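Local coordinates for oxidoreductase protein (Agrobacterium radiobacter, PDB 5UI9) that probably catalyses NAD-dependent oxidation or reduction of a small hydroxy acid, binding NAD+ in a Rossmann domain of the GFO/IDH/MocA family, at residues 22-25 with 29-32; 120-125 with 300-305; 282-285 with 291-294. All blocks are in the same frame, centred on the assembly; numbering follows the deposited sequence.

Interaction 1. Residues 22-25 with 29-32. With MG (magnesium ion), chain E.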
loop_
_atom_site.group_PDB
_atom_site.type_symbol
_atom_site.label_atom_id
_atom_site.label_comp_id
_atom_site.label_asym_id
_atom_site.label_seq_id
_atom_site.Cartn_x
_atom_site.Cartn_y
_atom_site.Cartn_z
ATOM N N HIS A 22 -33.794 8.346 -10.051
ATOM C CA HIS A 22 -34.243 8.641 -8.681
ATOM C C HIS A 22 -33.657 9.968 -8.222
ATOM O O HIS A 22 -34.381 10.836 -7.727
ATOM C CB HIS A 22 -33.819 7.559 -7.680
ATOM C CG HIS A 22 -34.670 6.326 -7.696
ATOM N ND1 HIS A 22 -36.019 6.350 -7.418
ATOM C CD2 HIS A 22 -34.353 5.025 -7.895
ATOM C CE1 HIS A 22 -36.502 5.121 -7.480
ATOM N NE2 HIS A 22 -35.511 4.298 -7.768
ATOM N N ALA A 23 -32.346 10.122 -8.404
ATOM C CA ALA A 23 -31.647 11.337 -7.971
ATOM C C ALA A 23 -32.147 12.608 -8.670
ATOM O O ALA A 23 -32.266 13.650 -8.031
ATOM C CB ALA A 23 -30.147 11.188 -8.162
ATOM N N TRP A 24 -32.441 12.521 -9.965
ATOM C CA TRP A 24 -32.962 13.690 -10.699
ATOM C C TRP A 24 -34.287 14.202 -10.129
ATOM O O TRP A 24 -34.544 15.404 -10.156
ATOM C CB TRP A 24 -33.116 13.408 -12.199
ATOM C CG TRP A 24 -31.832 13.425 -12.961
ATOM C CD1 TRP A 24 -31.328 12.416 -13.719
ATOM C CD2 TRP A 24 -30.899 14.505 -13.065
ATOM N NE1 TRP A 24 -30.135 12.789 -14.276
ATOM C CE2 TRP A 24 -29.847 14.068 -13.890
ATOM C CE3 TRP A 24 -30.842 15.796 -12.528
ATOM C CZ2 TRP A 24 -28.751 14.870 -14.190
ATOM C CZ3 TRP A 24 -29.757 16.591 -12.829
ATOM C CH2 TRP A 24 -28.725 16.130 -13.653
ATOM N N LYS A 25 -35.114 13.294 -9.620
ATOM C CA LYS A 25 -36.354 13.670 -8.938
ATOM C C LYS A 25 -36.038 14.498 -7.685
ATOM O O LYS A 25 -36.599 15.578 -7.513
ATOM C CB LYS A 25 -37.191 12.414 -8.629
ATOM C CG LYS A 25 -38.515 12.657 -7.910
ATOM C CD LYS A 25 -39.695 11.920 -8.552
ATOM C CE LYS A 25 -39.492 10.412 -8.709
ATOM N NZ LYS A 25 -39.121 9.743 -7.436
ATOM N N GLY A 29 -34.145 22.220 -8.968
ATOM C CA GLY A 29 -33.821 23.039 -10.130
ATOM C C GLY A 29 -33.698 22.260 -11.430
ATOM O O GLY A 29 -33.352 22.842 -12.461
ATOM N N ALA A 30 -33.981 20.954 -11.396
ATOM C CA ALA A 30 -33.932 20.128 -12.603
ATOM C C ALA A 30 -34.756 18.849 -12.477
ATOM O O ALA A 30 -34.976 18.341 -11.367
ATOM C CB ALA A 30 -32.488 19.788 -12.953
ATOM N N GLY A 31 -35.205 18.348 -13.627
ATOM C CA GLY A 31 -35.883 17.052 -13.726
ATOM C C GLY A 31 -35.753 16.479 -15.124
ATOM O O GLY A 31 -35.326 17.175 -16.050
ATOM N N ILE A 32 -36.141 15.217 -15.284
ATOM C CA ILE A 32 -36.041 14.522 -16.579
ATOM C C ILE A 32 -37.365 14.596 -17.351
ATOM O O ILE A 32 -38.401 14.146 -16.853
ATOM C CB ILE A 32 -35.621 13.047 -16.387
ATOM C CG1 ILE A 32 -34.257 12.965 -15.675
ATOM C CG2 ILE A 32 -35.592 12.298 -17.718
ATOM C CD1 ILE A 32 -33.090 13.626 -16.386
HETATM MG MG MG E . -35.861 17.276 -9.612
HETATM O O HOH W 1 -37.620 18.695 -9.035
#
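The indole of W24, on helix 17-26, meets strand 30-36 through the end of I32, and here the contact is tight. I32 CD1 lies over one face of the five-membered ring, 3.6 Å from its centroid and 19° off the normal, a CH-pi contact in which CD1 comes within 3.4 Å of W24 CD1. CG of W24 stands anti to its own carbonyl carbon (chi1 -77°), which swings the indole toward the strand; its six-membered end reaches A30 more loosely, with CZ3 4.2 Å from A30 CB. The ring is held at its polar end too, since NE1 is hydrogen-bonded to D72. The other side of the contact is polar and includes a metal-bound water. There the carbonyl oxygens W24 O and A30 O approach to 3.2 Å, a pairing explained by the magnesium ion they share, at 2.4 Å from W24 O and 2.2 Å from A30 O. V27 O and a water molecule also bind the metal. No hydrogen bond joins the two segments, so apolar packing and the ion connect them. The arrangement belongs to the first beta-alpha-beta unit of the Rossmann fold, where the helix turns back into the second strand.

Interaction 2. Residues 120-125 with 300-305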
loop_
_atom_site.group_PDB
_atom_site.type_symbol
_atom_site.label_atom_id
_atom_site.label_comp_id
_atom_site.label_asym_id
_atom_site.label_seq_id
_atom_site.Cartn_x
_atom_site.Cartn_y
_atom_site.Cartn_z
ATOM N N PRO A 120 -21.064 23.155 -21.565
ATOM C CA PRO A 120 -20.457 22.387 -20.481
ATOM C C PRO A 120 -20.440 20.876 -20.747
ATOM O O PRO A 120 -21.363 20.332 -21.375
ATOM C CB PRO A 120 -21.351 22.708 -19.277
ATOM C CG PRO A 120 -21.985 24.009 -19.598
ATOM C CD PRO A 120 -22.161 24.018 -21.082
ATOM N N LEU A 121 -19.376 20.221 -20.289
ATOM C CA LEU A 121 -19.270 18.766 -20.314
ATOM C C LEU A 121 -18.752 18.318 -18.958
ATOM O O LEU A 121 -17.657 18.717 -18.561
ATOM C CB LEU A 121 -18.307 18.308 -21.414
ATOM C CG LEU A 121 -18.004 16.804 -21.506
ATOM C CD1 LEU A 121 -19.271 16.008 -21.797
ATOM C CD2 LEU A 121 -16.937 16.538 -22.559
ATOM N N MET A 122 -19.536 17.495 -18.261
ATOM C CA MET A 122 -19.134 16.923 -16.980
ATOM C C MET A 122 -19.105 15.410 -17.095
ATOM O O MET A 122 -20.025 14.811 -17.646
ATOM C CB MET A 122 -20.111 17.318 -15.866
ATOM C CG MET A 122 -19.657 16.866 -14.480
ATOM S SD MET A 122 -20.821 17.202 -13.149
ATOM C CE MET A 122 -22.023 15.902 -13.386
ATOM N N VAL A 123 -18.063 14.798 -16.542
ATOM C CA VAL A 123 -18.037 13.351 -16.387
ATOM C C VAL A 123 -18.741 13.011 -15.081
ATOM O O VAL A 123 -18.468 13.619 -14.039
ATOM C CB VAL A 123 -16.601 12.791 -16.415
ATOM C CG1 VAL A 123 -16.601 11.266 -16.249
ATOM C CG2 VAL A 123 -15.933 13.197 -17.722
ATOM N N HIS A 124 -19.671 12.060 -15.134
ATOM C CA HIS A 124 -20.314 11.589 -13.918
ATOM C C HIS A 124 -19.288 10.696 -13.204
ATOM O O HIS A 124 -19.261 9.482 -13.383
ATOM C CB HIS A 124 -21.631 10.859 -14.212
ATOM C CG HIS A 124 -22.447 10.560 -12.991
ATOM N ND1 HIS A 124 -23.743 11.003 -12.840
ATOM C CD2 HIS A 124 -22.156 9.853 -11.869
ATOM C CE1 HIS A 124 -24.216 10.583 -11.682
ATOM N NE2 HIS A 124 -23.269 9.889 -11.067
ATOM N N GLU A 125 -18.423 11.344 -12.429
ATOM C CA GLU A 125 -17.408 10.682 -11.632
ATOM C C GLU A 125 -17.739 10.958 -10.160
ATOM O O GLU A 125 -17.340 11.992 -9.609
ATOM C CB GLU A 125 -16.028 11.217 -12.041
ATOM C CG GLU A 125 -14.850 10.660 -11.259
ATOM C CD GLU A 125 -14.932 9.157 -11.046
ATOM O OE1 GLU A 125 -14.829 8.401 -12.037
ATOM O OE2 GLU A 125 -15.126 8.749 -9.884
ATOM N N GLN A 300 -26.909 17.450 -8.309
ATOM C CA GLN A 300 -27.184 18.791 -7.769
ATOM C C GLN A 300 -26.054 19.760 -8.104
ATOM O O GLN A 300 -26.311 20.926 -8.431
ATOM C CB GLN A 300 -27.398 18.771 -6.245
ATOM C CG GLN A 300 -27.975 20.072 -5.681
ATOM C CD GLN A 300 -29.376 20.341 -6.181
ATOM O OE1 GLN A 300 -30.302 19.614 -5.843
ATOM N NE2 GLN A 300 -29.540 21.376 -7.005
ATOM N N HIS A 301 -24.815 19.283 -7.998
ATOM C CA HIS A 301 -23.638 20.077 -8.351
ATOM C C HIS A 301 -23.716 20.525 -9.813
ATOM O O HIS A 301 -23.583 21.717 -10.100
ATOM C CB HIS A 301 -22.354 19.288 -8.066
ATOM C CG HIS A 301 -21.103 19.944 -8.559
ATOM N ND1 HIS A 301 -20.477 20.967 -7.879
ATOM C CD2 HIS A 301 -20.337 19.696 -9.649
ATOM C CE1 HIS A 301 -19.390 21.331 -8.536
ATOM N NE2 HIS A 301 -19.282 20.575 -9.613
ATOM N N TRP A 302 -23.962 19.579 -10.718
ATOM C CA TRP A 302 -24.175 19.889 -12.141
ATOM C C TRP A 302 -25.220 20.991 -12.336
ATOM O O TRP A 302 -24.975 21.966 -13.043
ATOM C CB TRP A 302 -24.608 18.640 -12.918
ATOM C CG TRP A 302 -25.195 18.941 -14.288
ATOM C CD1 TRP A 302 -26.524 19.065 -14.609
ATOM C CD2 TRP A 302 -24.469 19.168 -15.500
ATOM N NE1 TRP A 302 -26.665 19.365 -15.945
ATOM C CE2 TRP A 302 -25.420 19.430 -16.517
ATOM C CE3 TRP A 302 -23.108 19.177 -15.828
ATOM C CZ2 TRP A 302 -25.047 19.682 -17.851
ATOM C CZ3 TRP A 302 -22.737 19.437 -17.146
ATOM C CH2 TRP A 302 -23.705 19.685 -18.143
ATOM N N THR A 303 -26.380 20.795 -11.709
ATOM C CA THR A 303 -27.518 21.702 -11.812
ATOM C C THR A 303 -27.205 23.111 -11.301
ATOM O O THR A 303 -27.561 24.098 -11.958
ATOM C CB THR A 303 -28.733 21.120 -11.056
ATOM O OG1 THR A 303 -29.040 19.823 -11.591
ATOM C CG2 THR A 303 -29.963 22.035 -11.170
ATOM N N ASP A 304 -26.535 23.196 -10.153
ATOM C CA ASP A 304 -26.095 24.478 -9.593
ATOM C C ASP A 304 -25.142 25.186 -10.545
ATOM O O ASP A 304 -25.308 26.384 -10.816
ATOM C CB ASP A 304 -25.395 24.296 -8.232
ATOM C CG ASP A 304 -26.332 23.802 -7.126
ATOM O OD1 ASP A 304 -27.572 23.860 -7.290
ATOM O OD2 ASP A 304 -25.811 23.349 -6.079
ATOM N N ARG A 305 -24.156 24.442 -11.052
ATOM C CA ARG A 305 -23.134 25.003 -11.952
ATOM C C ARG A 305 -23.665 25.429 -13.327
ATOM O O ARG A 305 -23.229 26.445 -13.880
ATOM C CB ARG A 305 -21.962 24.025 -12.115
ATOM C CG ARG A 305 -21.099 23.890 -10.863
ATOM C CD ARG A 305 -20.321 25.169 -10.564
ATOM N NE ARG A 305 -19.419 24.995 -9.431
ATOM C CZ ARG A 305 -19.777 25.006 -8.147
ATOM N NH1 ARG A 305 -21.049 25.195 -7.777
ATOM N NH2 ARG A 305 -18.848 24.823 -7.210
#
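A methionine sulfur that meets two aromatic rings, each at its edge, is the distinctive feature of this contact between M122 and the pair H301 and W302. M122 SD is 5.4 Å from the centroid of the six-membered ring of W302, at 76° from its normal, which makes this a Met-aromatic contact at the ring edge. Toward H301 the approach lies closer still to the ring plane, 86° off the normal, and the sulfur comes to 4.3 Å from H301 CD2. The side chain runs out from the strand with CG anti to the backbone N and then bends at its last torsion (78°); this turn brings CE to 3.8 Å from W302 CB. The closest packing is nearer the backbone, where M122 CB sits 3.5 Å from W302 CE3. Farther along the indole, P120 CB reaches W302 CH2 at 4.0 Å, a looser touch at the margin of the contact. No hydrogen bond crosses between the segments, and the join is an apolar one with sulfur as its most polarisable atom. NE2 of H301 accepts a hydrogen bond from the backbone N of S313, outside the contact, and within the helix CG of R305 lies over one face of the imidazole. Strand 121-124, at one end of the parallel Rossmann sheet and next to strand 94-97, is thus packed against helix 289-308. W302 extends the same layer to I95 of that neighbouring strand, to F70, which it meets edge-to-face, and to W24 of helix 17-26.

Interaction 3. Residues 282-285 with 291-294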
loop_
_atom_site.group_PDB
_atom_site.type_symbol
_atom_site.label_atom_id
_atom_site.label_comp_id
_atom_site.label_asym_id
_atom_site.label_seq_id
_atom_site.Cartn_x
_atom_site.Cartn_y
_atom_site.Cartn_z
ATOM N N SER A 282 -34.246 7.905 0.605
ATOM C CA SER A 282 -35.508 7.142 0.631
ATOM C C SER A 282 -35.543 5.966 -0.368
ATOM O O SER A 282 -36.088 4.901 -0.069
ATOM C CB SER A 282 -36.697 8.079 0.389
ATOM O OG SER A 282 -36.564 8.777 -0.837
ATOM N N TRP A 283 -34.903 6.169 -1.521
ATOM C CA TRP A 283 -34.842 5.191 -2.620
ATOM C C TRP A 283 -33.573 4.316 -2.626
ATOM O O TRP A 283 -33.420 3.456 -3.490
ATOM C CB TRP A 283 -34.959 5.923 -3.960
ATOM C CG TRP A 283 -34.006 7.089 -4.138
ATOM C CD1 TRP A 283 -34.250 8.405 -3.831
ATOM C CD2 TRP A 283 -32.675 7.044 -4.660
ATOM N NE1 TRP A 283 -33.152 9.176 -4.131
ATOM C CE2 TRP A 283 -32.174 8.371 -4.651
ATOM C CE3 TRP A 283 -31.871 6.026 -5.174
ATOM C CZ2 TRP A 283 -30.898 8.694 -5.119
ATOM C CZ3 TRP A 283 -30.603 6.350 -5.640
ATOM C CH2 TRP A 283 -30.128 7.672 -5.606
ATOM N N ALA A 284 -32.675 4.520 -1.666
ATOM C CA ALA A 284 -31.389 3.827 -1.658
ATOM C C ALA A 284 -31.539 2.396 -1.136
ATOM O O ALA A 284 -32.534 2.058 -0.492
ATOM C CB ALA A 284 -30.373 4.600 -0.829
ATOM N N SER A 285 -30.549 1.566 -1.445
ATOM C CA SER A 285 -30.518 0.156 -1.044
ATOM C C SER A 285 -29.116 -0.203 -0.607
ATOM O O SER A 285 -28.158 0.044 -1.344
ATOM C CB SER A 285 -30.867 -0.763 -2.214
ATOM O OG SER A 285 -32.170 -0.532 -2.684
ATOM N N ILE A 291 -22.797 5.239 -2.767
ATOM C CA ILE A 291 -22.726 5.654 -4.174
ATOM C C ILE A 291 -23.992 6.418 -4.551
ATOM O O ILE A 291 -23.931 7.468 -5.208
ATOM C CB ILE A 291 -22.506 4.437 -5.118
ATOM C CG1 ILE A 291 -21.109 3.831 -4.889
ATOM C CG2 ILE A 291 -22.683 4.828 -6.588
ATOM C CD1 ILE A 291 -20.866 2.525 -5.620
ATOM N N GLN A 292 -25.134 5.893 -4.120
ATOM C CA GLN A 292 -26.421 6.502 -4.423
ATOM C C GLN A 292 -26.562 7.935 -3.905
ATOM O O GLN A 292 -27.072 8.798 -4.623
ATOM C CB GLN A 292 -27.550 5.601 -3.922
ATOM C CG GLN A 292 -27.706 4.355 -4.787
ATOM C CD GLN A 292 -28.603 3.301 -4.167
ATOM O OE1 GLN A 292 -28.520 3.023 -2.967
ATOM N NE2 GLN A 292 -29.446 2.690 -4.984
ATOM N N GLU A 293 -26.090 8.196 -2.683
ATOM C CA GLU A 293 -26.031 9.566 -2.163
ATOM C C GLU A 293 -25.168 10.457 -3.054
ATOM O O GLU A 293 -25.544 11.599 -3.333
ATOM C CB GLU A 293 -25.479 9.623 -0.734
ATOM C CG GLU A 293 -25.541 11.030 -0.127
ATOM C CD GLU A 293 -24.957 11.132 1.272
ATOM O OE1 GLU A 293 -24.160 10.266 1.675
ATOM O OE2 GLU A 293 -25.303 12.089 1.989
ATOM N N SER A 294 -24.012 9.945 -3.480
ATOM C CA SER A 294 -23.085 10.736 -4.289
ATOM C C SER A 294 -23.636 11.081 -5.681
ATOM O O SER A 294 -23.230 12.074 -6.275
ATOM C CB SER A 294 -21.729 10.034 -4.405
ATOM O OG SER A 294 -21.768 8.936 -5.294
#
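The irregular backbone of 282-285 passes beside the first turns of helix 289-308, coming nearest where the CA atoms of A284 and Q292 are 6.3 Å apart. Q292 bridges the gap with a chain that is extended beyond CG, its CG lying anti to the carbonyl carbon, and its amide arrives against the loop backbone. There OE1 accepts the hydrogen bond from S285 N, 2.9 Å long and nearly straight at 166°. The donor lies in the carbonyl plane on a lone pair, at a C=O...N angle of 125°. A284 CB closes on the same oxygen, 3.2 Å from Q292 OE1. The other end of the amide is held by N19 of helix 17-26, to which NE2 is hydrogen-bonded, so both halves of the group have partners and its rotation is fixed. W283 lies alongside the stem of Q292 and runs the opposite way: CZ3 is 3.6 Å from Q292 CB, and CH2 comes to 3.4 Å from the backbone oxygen Q292 O. Its indole is turned about 80° against the amide plane, stacks on the ring of H22, and gives its NE1 hydrogen bond to D26. A buried glutamine on a helix thus ties down the segment leading into that helix, a side-chain-to-backbone link beside I291, which touches both NAD and the bound dihydroxy acid.

Interactions 1 and 3 meet at helix 17-26, where W283 CD2 lies 3.3 Å from H22 CB, and their centres are about 14 Å apart. Interactions 1 and 2 touch through W24: its CZ3 is 3.5 Å from T303 OG1 and its CH2 3.8 Å from W302 CD1, and both contacts reach the parallel sheet. Interactions 2 and 3 use different turns of helix 289-308, with nearest atoms about 5 Å apart and no touch. The helix joins the ligand pocket, where I291 meets NAD and the dihydroxy acid, to edge strand 121-124; H124 of segment 120-125 also touches NAD. Interaction 1 does not touch NAD: the W24 side chain is about 12 Å from it.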